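Local coordinates for protein rhodopsin (PDB 2Z73) that absorbs light through bound 11-cis retinal and, when the chromophore isomerises to all-trans, activates G-protein signalling to phospholipase C in squid vision, at residues A[57-62]-A[71-76]; A[78-83]-A[309-314]; A[144-149]-A[254-259]. All blocks are in the same frame, centred on the assembly; numbering follows the deposited sequence.

Interaction 1 (A[57-62]-A[71-76]); sequences YLFTKT and MFIINL. With PLM (palmitic acid), chain E; BOG (octyl beta-D-glucopyranoside), chain C.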
loop_
_atom_site.group_PDB
_atom_site.type_symbol
_atom_site.label_atom_id
_atom_site.label_comp_id
_atom_site.label_asym_id
_atom_site.label_seq_id
_atom_site.Cartn_x
_atom_site.Cartn_y
_atom_site.Cartn_z
ATOM N N TYR A 57 -16.186 1.954 -1.526
ATOM C CA TYR A 57 -17.643 1.946 -1.617
ATOM C C TYR A 57 -18.218 0.945 -0.632
ATOM O O TYR A 57 -18.977 1.319 0.259
ATOM C CB TYR A 57 -18.090 1.599 -3.046
ATOM C CG TYR A 57 -19.595 1.506 -3.240
ATOM C CD1 TYR A 57 -20.211 0.275 -3.463
ATOM C CD2 TYR A 57 -20.399 2.646 -3.197
ATOM C CE1 TYR A 57 -21.579 0.181 -3.638
ATOM C CE2 TYR A 57 -21.770 2.559 -3.366
ATOM C CZ TYR A 57 -22.353 1.324 -3.588
ATOM O OH TYR A 57 -23.718 1.223 -3.758
ATOM N N LEU A 58 -17.840 -0.322 -0.785
ATOM C CA LEU A 58 -18.322 -1.384 0.095
ATOM C C LEU A 58 -18.017 -1.169 1.585
ATOM O O LEU A 58 -18.897 -1.346 2.428
ATOM C CB LEU A 58 -17.758 -2.735 -0.360
ATOM C CG LEU A 58 -18.706 -3.662 -1.130
ATOM C CD1 LEU A 58 -19.668 -2.863 -1.990
ATOM C CD2 LEU A 58 -17.896 -4.627 -1.982
ATOM N N PHE A 59 -16.788 -0.779 1.917
ATOM C CA PHE A 59 -16.453 -0.581 3.325
ATOM C C PHE A 59 -17.168 0.590 4.001
ATOM O O PHE A 59 -17.528 0.492 5.171
ATOM C CB PHE A 59 -14.932 -0.465 3.520
ATOM C CG PHE A 59 -14.247 -1.791 3.773
ATOM C CD1 PHE A 59 -13.975 -2.671 2.727
ATOM C CD2 PHE A 59 -13.891 -2.165 5.065
ATOM C CE1 PHE A 59 -13.356 -3.905 2.969
ATOM C CE2 PHE A 59 -13.276 -3.394 5.316
ATOM C CZ PHE A 59 -13.007 -4.265 4.268
ATOM N N THR A 60 -17.383 1.689 3.287
ATOM C CA THR A 60 -18.084 2.815 3.899
ATOM C C THR A 60 -19.598 2.598 3.956
ATOM O O THR A 60 -20.281 3.242 4.746
ATOM C CB THR A 60 -17.852 4.148 3.145
ATOM O OG1 THR A 60 -18.036 3.944 1.744
ATOM C CG2 THR A 60 -16.468 4.690 3.408
ATOM N N LYS A 61 -20.117 1.680 3.148
ATOM C CA LYS A 61 -21.551 1.466 3.116
ATOM C C LYS A 61 -22.116 0.171 3.694
ATOM O O LYS A 61 -23.334 0.038 3.832
ATOM C CB LYS A 61 -22.050 1.649 1.683
ATOM C CG LYS A 61 -21.834 3.069 1.168
ATOM C CD LYS A 61 -22.514 4.082 2.087
ATOM C CE LYS A 61 -22.129 5.507 1.731
ATOM N NZ LYS A 61 -22.764 6.505 2.644
ATOM N N THR A 62 -21.255 -0.782 4.034
ATOM C CA THR A 62 -21.739 -2.029 4.599
ATOM C C THR A 62 -21.725 -1.935 6.117
ATOM O O THR A 62 -20.780 -1.396 6.696
ATOM C CB THR A 62 -20.884 -3.216 4.158
ATOM O OG1 THR A 62 -20.941 -3.341 2.731
ATOM C CG2 THR A 62 -21.387 -4.487 4.790
ATOM N N MET A 71 -11.336 1.826 8.982
ATOM C CA MET A 71 -11.095 3.156 8.448
ATOM C C MET A 71 -9.709 3.119 7.789
ATOM O O MET A 71 -9.507 3.694 6.717
ATOM C CB MET A 71 -11.132 4.196 9.577
ATOM C CG MET A 71 -12.540 4.534 10.085
ATOM S SD MET A 71 -12.573 5.582 11.583
ATOM C CE MET A 71 -11.616 7.035 10.971
ATOM N N PHE A 72 -8.768 2.422 8.434
ATOM C CA PHE A 72 -7.415 2.295 7.904
ATOM C C PHE A 72 -7.497 1.677 6.516
ATOM O O PHE A 72 -6.823 2.127 5.593
ATOM C CB PHE A 72 -6.531 1.404 8.788
ATOM C CG PHE A 72 -6.319 1.924 10.186
ATOM C CD1 PHE A 72 -6.104 3.275 10.425
ATOM C CD2 PHE A 72 -6.331 1.050 11.271
ATOM C CE1 PHE A 72 -5.907 3.749 11.731
ATOM C CE2 PHE A 72 -6.136 1.514 12.572
ATOM C CZ PHE A 72 -5.925 2.860 12.803
ATOM N N ILE A 73 -8.321 0.638 6.378
ATOM C CA ILE A 73 -8.495 -0.041 5.094
ATOM C C ILE A 73 -8.993 0.947 4.044
ATOM O O ILE A 73 -8.521 0.963 2.906
ATOM C CB ILE A 73 -9.515 -1.212 5.190
ATOM C CG1 ILE A 73 -8.860 -2.433 5.840
ATOM C CG2 ILE A 73 -10.020 -1.594 3.799
ATOM C CD1 ILE A 73 -9.807 -3.621 6.015
ATOM N N ILE A 74 -9.951 1.775 4.439
ATOM C CA ILE A 74 -10.495 2.757 3.529
ATOM C C ILE A 74 -9.399 3.743 3.151
ATOM O O ILE A 74 -9.187 4.034 1.971
ATOM C CB ILE A 74 -11.713 3.483 4.170
ATOM C CG1 ILE A 74 -12.886 2.496 4.276
ATOM C CG2 ILE A 74 -12.130 4.695 3.332
ATOM C CD1 ILE A 74 -14.066 3.000 5.068
ATOM N N ASN A 75 -8.694 4.245 4.160
ATOM C CA ASN A 75 -7.616 5.201 3.940
ATOM C C ASN A 75 -6.592 4.628 2.954
ATOM O O ASN A 75 -6.101 5.340 2.070
ATOM C CB ASN A 75 -6.933 5.547 5.269
ATOM C CG ASN A 75 -5.849 6.594 5.103
ATOM O OD1 ASN A 75 -6.132 7.757 4.811
ATOM N ND2 ASN A 75 -4.600 6.187 5.277
ATOM N N LEU A 76 -6.282 3.342 3.118
ATOM C CA LEU A 76 -5.332 2.651 2.250
ATOM C C LEU A 76 -5.871 2.625 0.812
ATOM O O LEU A 76 -5.138 2.874 -0.147
ATOM C CB LEU A 76 -5.141 1.214 2.732
ATOM C CG LEU A 76 -3.772 0.547 2.628
ATOM C CD1 LEU A 76 -3.952 -0.957 2.755
ATOM C CD2 LEU A 76 -3.096 0.880 1.305
HETATM C C1 PLM E . -20.561 8.877 0.933
HETATM O O2 PLM E . -21.520 8.939 0.174
HETATM C C2 PLM E . -19.484 7.818 0.684
HETATM C C3 PLM E . -18.092 8.403 0.409
HETATM C C4 PLM E . -17.566 7.927 -0.940
HETATM C C5 PLM E . -16.108 8.250 -1.109
HETATM C C6 PLM E . -15.637 7.767 -2.459
HETATM C C7 PLM E . -14.390 8.513 -2.880
HETATM C C8 PLM E . -13.879 8.059 -4.258
HETATM C C9 PLM E . -12.420 8.457 -4.489
HETATM C CA PLM E . -12.285 9.784 -5.200
HETATM C CB PLM E . -10.965 10.440 -4.850
HETATM C CC PLM E . -10.615 11.542 -5.830
HETATM C CD PLM E . -9.296 12.192 -5.464
HETATM C CE PLM E . -8.424 12.342 -6.687
HETATM C CF PLM E . -8.109 13.793 -7.005
HETATM C CG PLM E . -7.227 13.914 -8.242
HETATM C C1 BOG C . -13.190 -6.559 13.229
HETATM O O1 BOG C . -11.860 -6.480 12.943
HETATM C C2 BOG C . -13.479 -7.980 12.817
HETATM O O2 BOG C . -13.220 -8.238 11.384
HETATM C C3 BOG C . -14.901 -8.080 13.141
HETATM O O3 BOG C . -15.174 -9.386 12.783
HETATM C C4 BOG C . -15.128 -7.782 14.679
HETATM O O4 BOG C . -16.480 -7.879 14.999
HETATM C C5 BOG C . -14.817 -6.389 15.031
HETATM O O5 BOG C . -13.436 -6.308 14.699
HETATM C C6 BOG C . -15.028 -6.090 16.575
HETATM O O6 BOG C . -14.699 -4.626 16.855
HETATM C "C1'" BOG C . -11.804 -5.190 12.401
HETATM C "C2'" BOG C . -10.378 -4.950 12.416
HETATM C "C3'" BOG C . -10.106 -4.634 10.985
HETATM C "C4'" BOG C . -8.833 -5.246 10.819
HETATM C "C5'" BOG C . -8.336 -4.687 9.539
HETATM C "C6'" BOG C . -7.487 -5.744 9.089
HETATM C "C7'" BOG C . -7.049 -5.224 7.780
HETATM C "C8'" BOG C . -6.781 -6.436 7.074
#
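F59 packs against I73 and I74 where the cytoplasmic ends of helices 31-61 and 70-87 meet. The two short segments run nearly antiparallel, at 151°, with their axes 9.8 Å apart at closest. I73 meets the F59 ring with both of its branches. Its CG2 methyl sits almost on the ring normal, 3.9 Å from the F59 centroid, in a CH-pi contact, while its CD1 reaches F59 CE2 at 3.5 Å. CG1 of I73 lies beside its backbone N (chi1 -78°), which leaves CG2 anti to that N and aimed at the face. A phenylalanine suits this place because its flat face accepts a branched aliphatic chain, and F322 of helix 320-329 meets the same ring. I74 extends the tight packing along F59 to T60: its CG1 lies 3.7 Å from F59 CB, and its CD1 meets T60 CG2 at 3.4 Å.

The looser side begins at the partly exposed T60, which can offer that methyl because its OG1 is turned back to bond I56 O in its own helix. Beyond it, K61 leaves the interface altogether, its NZ 3.7 Å from palmitic acid C1, as fits a lysine at the membrane border. The contact closes the antiparallel pair formed by the first two transmembrane helices, joined by a short cytoplasmic loop, in the seven-helix rhodopsin-family fold.

Interaction 2 (A[78-83]-A[309-314]); sequences FSDFTF and IHNPMI. With PLM (palmitic acid), chain E; TWT (docosane), chain G.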
loop_
_atom_site.group_PDB
_atom_site.type_symbol
_atom_site.label_atom_id
_atom_site.label_comp_id
_atom_site.label_asym_id
_atom_site.label_seq_id
_atom_site.Cartn_x
_atom_site.Cartn_y
_atom_site.Cartn_z
ATOM N N PHE A 78 -8.020 4.683 -0.538
ATOM C CA PHE A 78 -8.059 6.030 -1.110
ATOM C C PHE A 78 -6.654 6.321 -1.631
ATOM O O PHE A 78 -6.471 6.875 -2.719
ATOM C CB PHE A 78 -8.420 7.073 -0.046
ATOM C CG PHE A 78 -8.473 8.480 -0.571
ATOM C CD1 PHE A 78 -9.684 9.077 -0.882
ATOM C CD2 PHE A 78 -7.301 9.194 -0.805
ATOM C CE1 PHE A 78 -9.732 10.357 -1.421
ATOM C CE2 PHE A 78 -7.342 10.480 -1.347
ATOM C CZ PHE A 78 -8.555 11.059 -1.655
ATOM N N SER A 79 -5.674 5.935 -0.826
ATOM C CA SER A 79 -4.283 6.107 -1.153
ATOM C C SER A 79 -3.965 5.407 -2.465
ATOM O O SER A 79 -3.447 6.013 -3.404
ATOM C CB SER A 79 -3.419 5.514 -0.037
ATOM O OG SER A 79 -2.040 5.683 -0.287
ATOM N N ASP A 80 -4.282 4.124 -2.535
ATOM C CA ASP A 80 -4.015 3.339 -3.733
ATOM C C ASP A 80 -4.852 3.804 -4.912
ATOM O O ASP A 80 -4.418 3.733 -6.075
ATOM C CB ASP A 80 -4.250 1.865 -3.436
ATOM C CG ASP A 80 -3.282 1.332 -2.407
ATOM O OD1 ASP A 80 -3.514 0.226 -1.867
ATOM O OD2 ASP A 80 -2.282 2.023 -2.144
ATOM N N PHE A 81 -6.051 4.294 -4.627
ATOM C CA PHE A 81 -6.903 4.789 -5.690
ATOM C C PHE A 81 -6.210 5.958 -6.400
ATOM O O PHE A 81 -6.011 5.925 -7.611
ATOM C CB PHE A 81 -8.241 5.288 -5.139
ATOM C CG PHE A 81 -9.131 5.876 -6.200
ATOM C CD1 PHE A 81 -9.914 5.056 -6.996
ATOM C CD2 PHE A 81 -9.125 7.245 -6.452
ATOM C CE1 PHE A 81 -10.670 5.588 -8.025
ATOM C CE2 PHE A 81 -9.882 7.789 -7.481
ATOM C CZ PHE A 81 -10.655 6.961 -8.270
ATOM N N THR A 82 -5.853 6.977 -5.618
ATOM C CA THR A 82 -5.207 8.181 -6.124
ATOM C C THR A 82 -3.883 7.884 -6.821
ATOM O O THR A 82 -3.532 8.536 -7.798
ATOM C CB THR A 82 -4.929 9.210 -4.985
ATOM O OG1 THR A 82 -6.049 9.270 -4.099
ATOM C CG2 THR A 82 -4.689 10.603 -5.564
ATOM N N PHE A 83 -3.138 6.916 -6.304
ATOM C CA PHE A 83 -1.859 6.561 -6.918
ATOM C C PHE A 83 -2.125 6.073 -8.341
ATOM O O PHE A 83 -1.552 6.562 -9.310
ATOM C CB PHE A 83 -1.188 5.436 -6.135
ATOM C CG PHE A 83 0.234 5.193 -6.533
ATOM C CD1 PHE A 83 1.273 5.743 -5.789
ATOM C CD2 PHE A 83 0.536 4.434 -7.659
ATOM C CE1 PHE A 83 2.595 5.543 -6.156
ATOM C CE2 PHE A 83 1.854 4.226 -8.040
ATOM C CZ PHE A 83 2.889 4.779 -7.289
ATOM N N ILE A 309 -2.460 -1.643 -6.899
ATOM C CA ILE A 309 -3.638 -2.306 -7.447
ATOM C C ILE A 309 -3.791 -3.721 -6.909
ATOM O O ILE A 309 -4.567 -4.508 -7.457
ATOM C CB ILE A 309 -3.554 -2.468 -8.966
ATOM C CG1 ILE A 309 -2.569 -3.600 -9.283
ATOM C CG2 ILE A 309 -3.155 -1.142 -9.614
ATOM C CD1 ILE A 309 -2.673 -4.165 -10.665
ATOM N N HIS A 310 -3.073 -4.057 -5.844
ATOM C CA HIS A 310 -3.138 -5.417 -5.349
ATOM C C HIS A 310 -4.023 -5.723 -4.157
ATOM O O HIS A 310 -4.703 -6.736 -4.155
ATOM C CB HIS A 310 -1.723 -5.926 -5.091
ATOM C CG HIS A 310 -0.930 -6.140 -6.342
ATOM N ND1 HIS A 310 0.388 -5.751 -6.467
ATOM C CD2 HIS A 310 -1.270 -6.699 -7.527
ATOM C CE1 HIS A 310 0.822 -6.059 -7.676
ATOM N NE2 HIS A 310 -0.164 -6.635 -8.338
ATOM N N ASN A 311 -4.031 -4.864 -3.152
ATOM C CA ASN A 311 -4.833 -5.121 -1.971
ATOM C C ASN A 311 -6.271 -5.526 -2.272
ATOM O O ASN A 311 -6.753 -6.521 -1.748
ATOM C CB ASN A 311 -4.818 -3.902 -1.041
ATOM C CG ASN A 311 -3.416 -3.496 -0.642
ATOM O OD1 ASN A 311 -2.457 -4.223 -0.899
ATOM N ND2 ASN A 311 -3.287 -2.332 -0.013
ATOM N N PRO A 312 -6.982 -4.757 -3.112
ATOM C CA PRO A 312 -8.362 -5.135 -3.414
ATOM C C PRO A 312 -8.494 -6.592 -3.878
ATOM O O PRO A 312 -9.372 -7.330 -3.408
ATOM C CB PRO A 312 -8.765 -4.131 -4.487
ATOM C CG PRO A 312 -8.016 -2.904 -4.055
ATOM C CD PRO A 312 -6.644 -3.475 -3.754
ATOM N N MET A 313 -7.627 -7.018 -4.788
ATOM C CA MET A 313 -7.693 -8.390 -5.256
ATOM C C MET A 313 -7.332 -9.356 -4.118
ATOM O O MET A 313 -7.916 -10.433 -3.994
ATOM C CB MET A 313 -6.764 -8.589 -6.454
ATOM C CG MET A 313 -7.028 -7.593 -7.578
ATOM S SD MET A 313 -6.205 -7.950 -9.148
ATOM C CE MET A 313 -4.608 -7.147 -8.913
ATOM N N ILE A 314 -6.382 -8.970 -3.274
ATOM C CA ILE A 314 -5.994 -9.816 -2.152
ATOM C C ILE A 314 -7.211 -9.994 -1.240
ATOM O O ILE A 314 -7.547 -11.119 -0.840
ATOM C CB ILE A 314 -4.824 -9.183 -1.344
ATOM C CG1 ILE A 314 -3.582 -9.058 -2.233
ATOM C CG2 ILE A 314 -4.476 -10.043 -0.146
ATOM C CD1 ILE A 314 -2.422 -8.320 -1.572
HETATM C C1 PLM E . -20.561 8.877 0.933
HETATM O O2 PLM E . -21.520 8.939 0.174
HETATM C C2 PLM E . -19.484 7.818 0.684
HETATM C C3 PLM E . -18.092 8.403 0.409
HETATM C C4 PLM E . -17.566 7.927 -0.940
HETATM C C5 PLM E . -16.108 8.250 -1.109
HETATM C C6 PLM E . -15.637 7.767 -2.459
HETATM C C7 PLM E . -14.390 8.513 -2.880
HETATM C C8 PLM E . -13.879 8.059 -4.258
HETATM C C9 PLM E . -12.420 8.457 -4.489
HETATM C CA PLM E . -12.285 9.784 -5.200
HETATM C CB PLM E . -10.965 10.440 -4.850
HETATM C CC PLM E . -10.615 11.542 -5.830
HETATM C CD PLM E . -9.296 12.192 -5.464
HETATM C CE PLM E . -8.424 12.342 -6.687
HETATM C CF PLM E . -8.109 13.793 -7.005
HETATM C CG PLM E . -7.227 13.914 -8.242
HETATM C C1 TWT G . -11.940 -6.257 -5.537
HETATM C C2 TWT G . -11.783 -6.853 -6.917
HETATM C C3 TWT G . -11.218 -5.780 -7.829
HETATM C C4 TWT G . -11.024 -6.276 -9.266
HETATM C C5 TWT G . -10.451 -5.083 -10.032
HETATM C C6 TWT G . -11.120 -4.873 -11.381
HETATM C C7 TWT G . -11.800 -3.491 -11.339
HETATM C C8 TWT G . -13.187 -3.606 -11.954
HETATM C C9 TWT G . -13.406 -2.612 -13.108
HETATM C C10 TWT G . -13.084 -3.411 -14.360
HETATM C C11 TWT G . -14.267 -3.887 -15.206
HETATM C C12 TWT G . -13.556 -4.112 -16.524
HETATM C C13 TWT G . -14.344 -4.610 -17.729
HETATM C C14 TWT G . -13.443 -4.031 -18.807
HETATM C C15 TWT G . -13.962 -3.870 -20.224
HETATM C C16 TWT G . -12.681 -3.368 -20.886
HETATM C C17 TWT G . -12.478 -3.704 -22.318
HETATM C C18 TWT G . -11.856 -2.408 -22.841
HETATM C C19 TWT G . -11.514 -2.419 -24.321
HETATM C C20 TWT G . -10.916 -1.038 -24.600
HETATM C C21 TWT G . -10.520 -0.897 -26.059
HETATM C C22 TWT G . -9.936 0.498 -26.257
#
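D80 and N311 face each other where helix 70-87 passes helix 311-318, and the nearest CA atoms across the two segments are those of D80 and I309, 6.8 Å apart. Both D80 and N311 direct their CB toward the opposing segment. Their side chains cross at about a right angle, with carboxylate and amide planes 61° apart. N311 ND2 comes to 3.2 Å from D80 OD1, yet the angle is too poor for a hydrogen bond; the partner that D80 does bond is S122, whose OG meets OD2. Small polar groups fit this buried spot, and N52 of helix 31-61 also packs on D80.

The outer flanks are apolar. P312, part of the docosane pocket, has its CB 4.0 Å from docosane C1. On helix 70-87, F78 CE1 lies 3.6 Å from CB of the palmitic acid, whose C9 stands over one face of the F81 ring, offset toward the rim. F81 also packs on C49 and N52 of helix 31-61. An alanine at F81 is likely to leave the palmitic acid chain without that flat support and open a gap beside C49 and N52.

N311 and P312 begin the NPxxY motif, and its asparagine lies close to the aspartate without a direct hydrogen bond in this model. The carboxylate is held by S122 rather than by N311, so this pair probably contributes polar, electrostatic contact more than a directed bond.

Interaction 3 (A[144-149]-A[254-259]); sequences SKKMSH and NAEMRL. With BOG (octyl beta-D-glucopyranoside), chain C.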
loop_
_atom_site.group_PDB
_atom_site.type_symbol
_atom_site.label_atom_id
_atom_site.label_comp_id
_atom_site.label_asym_id
_atom_site.label_seq_id
_atom_site.Cartn_x
_atom_site.Cartn_y
_atom_site.Cartn_z
ATOM N N SER A 144 -6.666 -7.308 25.740
ATOM C CA SER A 144 -7.045 -7.064 24.351
ATOM C C SER A 144 -7.765 -5.727 24.209
ATOM O O SER A 144 -8.672 -5.422 24.980
ATOM C CB SER A 144 -7.955 -8.191 23.856
ATOM O OG SER A 144 -8.431 -7.929 22.548
ATOM N N LYS A 145 -7.365 -4.932 23.222
ATOM C CA LYS A 145 -7.974 -3.623 23.015
ATOM C C LYS A 145 -8.400 -3.423 21.562
ATOM O O LYS A 145 -7.606 -3.617 20.640
ATOM C CB LYS A 145 -6.982 -2.527 23.419
ATOM C CG LYS A 145 -7.569 -1.364 24.213
ATOM C CD LYS A 145 -8.520 -0.521 23.386
ATOM C CE LYS A 145 -8.882 0.777 24.107
ATOM N NZ LYS A 145 -9.535 0.557 25.431
ATOM N N LYS A 146 -9.657 -3.036 21.369
ATOM C CA LYS A 146 -10.192 -2.793 20.038
ATOM C C LYS A 146 -9.982 -1.333 19.647
ATOM O O LYS A 146 -9.869 -0.459 20.505
ATOM C CB LYS A 146 -11.687 -3.115 19.993
ATOM C CG LYS A 146 -12.062 -4.182 18.977
ATOM C CD LYS A 146 -11.510 -5.540 19.374
ATOM C CE LYS A 146 -11.886 -6.598 18.360
ATOM N NZ LYS A 146 -11.469 -7.955 18.805
ATOM N N MET A 147 -9.943 -1.079 18.343
ATOM C CA MET A 147 -9.737 0.267 17.829
ATOM C C MET A 147 -10.964 1.155 18.034
ATOM O O MET A 147 -12.103 0.712 17.870
ATOM C CB MET A 147 -9.384 0.205 16.343
ATOM C CG MET A 147 -8.975 1.531 15.738
ATOM S SD MET A 147 -7.608 2.292 16.631
ATOM C CE MET A 147 -6.215 1.357 15.976
ATOM N N SER A 148 -10.722 2.411 18.397
ATOM C CA SER A 148 -11.801 3.363 18.609
ATOM C C SER A 148 -11.733 4.455 17.544
ATOM O O SER A 148 -10.655 4.774 17.041
ATOM C CB SER A 148 -11.689 3.997 19.998
ATOM O OG SER A 148 -10.540 4.822 20.096
ATOM N N HIS A 149 -12.889 5.019 17.200
ATOM C CA HIS A 149 -12.955 6.079 16.204
ATOM C C HIS A 149 -11.989 7.197 16.565
ATOM O O HIS A 149 -11.262 7.698 15.704
ATOM C CB HIS A 149 -14.381 6.624 16.104
ATOM C CG HIS A 149 -15.348 5.672 15.472
ATOM N ND1 HIS A 149 -15.310 5.353 14.133
ATOM C CD2 HIS A 149 -16.370 4.956 16.001
ATOM C CE1 HIS A 149 -16.267 4.480 13.863
ATOM N NE2 HIS A 149 -16.924 4.223 14.980
ATOM N N ASN A 254 -9.712 -16.513 15.852
ATOM C CA ASN A 254 -9.473 -17.021 14.505
ATOM C C ASN A 254 -9.752 -15.906 13.508
ATOM O O ASN A 254 -8.940 -15.613 12.628
ATOM C CB ASN A 254 -10.400 -18.198 14.191
ATOM C CG ASN A 254 -9.956 -19.492 14.841
ATOM O OD1 ASN A 254 -9.992 -19.636 16.056
ATOM N ND2 ASN A 254 -9.527 -20.448 14.018
ATOM N N ALA A 255 -10.923 -15.296 13.662
ATOM C CA ALA A 255 -11.361 -14.209 12.802
ATOM C C ALA A 255 -10.323 -13.090 12.774
ATOM O O ALA A 255 -9.933 -12.625 11.707
ATOM C CB ALA A 255 -12.699 -13.677 13.287
ATOM N N GLU A 256 -9.875 -12.663 13.947
ATOM C CA GLU A 256 -8.880 -11.605 14.034
ATOM C C GLU A 256 -7.557 -12.060 13.419
ATOM O O GLU A 256 -6.916 -11.319 12.666
ATOM C CB GLU A 256 -8.658 -11.214 15.496
ATOM C CG GLU A 256 -9.912 -10.716 16.194
ATOM C CD GLU A 256 -10.434 -9.414 15.611
ATOM O OE1 GLU A 256 -11.569 -9.029 15.956
ATOM O OE2 GLU A 256 -9.709 -8.774 14.818
ATOM N N MET A 257 -7.158 -13.286 13.744
ATOM C CA MET A 257 -5.917 -13.848 13.238
ATOM C C MET A 257 -5.908 -13.804 11.721
ATOM O O MET A 257 -4.911 -13.425 11.107
ATOM C CB MET A 257 -5.755 -15.294 13.711
ATOM C CG MET A 257 -4.426 -15.950 13.323
ATOM S SD MET A 257 -2.966 -15.134 14.029
ATOM C CE MET A 257 -2.029 -14.785 12.570
ATOM N N ARG A 258 -7.026 -14.187 11.114
ATOM C CA ARG A 258 -7.119 -14.186 9.658
ATOM C C ARG A 258 -6.845 -12.800 9.079
ATOM O O ARG A 258 -6.129 -12.669 8.083
ATOM C CB ARG A 258 -8.496 -14.664 9.194
ATOM C CG ARG A 258 -8.523 -14.931 7.701
ATOM C CD ARG A 258 -9.884 -15.364 7.202
ATOM N NE ARG A 258 -9.838 -15.715 5.786
ATOM C CZ ARG A 258 -9.595 -16.937 5.321
ATOM N NH1 ARG A 258 -9.565 -17.153 4.012
ATOM N NH2 ARG A 258 -9.404 -17.945 6.160
ATOM N N LEU A 259 -7.423 -11.774 9.699
ATOM C CA LEU A 259 -7.235 -10.409 9.242
ATOM C C LEU A 259 -5.774 -9.997 9.417
ATOM O O LEU A 259 -5.206 -9.304 8.563
ATOM C CB LEU A 259 -8.140 -9.442 10.021
ATOM C CG LEU A 259 -9.597 -9.179 9.596
ATOM C CD1 LEU A 259 -9.624 -8.741 8.141
ATOM C CD2 LEU A 259 -10.452 -10.416 9.787
HETATM C C1 BOG C . -13.190 -6.559 13.229
HETATM O O1 BOG C . -11.860 -6.480 12.943
HETATM C C2 BOG C . -13.479 -7.980 12.817
HETATM O O2 BOG C . -13.220 -8.238 11.384
HETATM C C3 BOG C . -14.901 -8.080 13.141
HETATM O O3 BOG C . -15.174 -9.386 12.783
HETATM C C4 BOG C . -15.128 -7.782 14.679
HETATM O O4 BOG C . -16.480 -7.879 14.999
HETATM C C5 BOG C . -14.817 -6.389 15.031
HETATM O O5 BOG C . -13.436 -6.308 14.699
HETATM C C6 BOG C . -15.028 -6.090 16.575
HETATM O O6 BOG C . -14.699 -4.626 16.855
HETATM C "C1'" BOG C . -11.804 -5.190 12.401
HETATM C "C2'" BOG C . -10.378 -4.950 12.416
HETATM C "C3'" BOG C . -10.106 -4.634 10.985
HETATM C "C4'" BOG C . -8.833 -5.246 10.819
HETATM C "C5'" BOG C . -8.336 -4.687 9.539
HETATM C "C6'" BOG C . -7.487 -5.744 9.089
HETATM C "C7'" BOG C . -7.049 -5.224 7.780
HETATM C "C8'" BOG C . -6.781 -6.436 7.074
#
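K146 and E256 meet through a single salt bridge, which is the whole of the direct contact between the cytoplasmic loop 144-149 and segment 254-259 of helix 246-286. The two side chains come from opposite directions. K146 NZ donates to E256 OE1 at 3.0 Å, approaching from above the carboxylate, 65° out of its plane. A lysine suits the loop because its long chain, bent at chi2 (68°) and extended beyond, spans a gap that leaves K146 CA and E256 CA 10.7 Å apart. The carboxylate holds two cations: its other oxygen, OE2, forms a salt bridge with R133 NH1 of helix 104-138. These neighbouring positive charges would probably favour the ionised form of the glutamate, although E256 is itself a buried residue.

Contacts with the bound octyl glucoside are of a different kind. The sugar lies next to the ion pair, with its O6 3.4 Å from K146 CG and its O5 3.5 Å from E256 OE1. The alkyl tail runs past L259, whose CD1 is 3.8 Å from the detergent C6'; leucine provides the apolar surface that an octyl chain needs.

Side-chain packing brings in helix 104-138: K146 and E256 both rest on V136, and E256 touches I137 as well. Other hydrogen bonds shape the loop itself. K145 shares backbone bonds with N135, while S148 uses its hydroxyl as an N-cap, its OG bonding R151 N at the start of helix 149-167.

R133 follows D132 in the DRY motif. Its pairing with a glutamate on the cytoplasmic part of helix 246-286 is the ionic lock characteristic of inactive rhodopsin-family receptors, and here K146 adds a second cation from the loop.

How the interactions relate
Interaction 2 is the buried core contact, interaction 1 is partly buried near the cytoplasmic membrane border, and interaction 3 lies in the cytoplasmic region, farthest from the centre of the chain and partly buried, an exposed lysine meeting a buried glutamate. Interactions 1 and 2 share helix 70-87 and touch where L76 packs on N311; one joins that helix to its sequence neighbour, the other to a helix over two hundred residues away. Interaction 3 meets interaction 1 as well, through F72 against M147 and M71 against H149, but does not touch interaction 2. The chemistry follows the place: aliphatic-aromatic packing, then a polar pair with no direct bond between its members, then full charges.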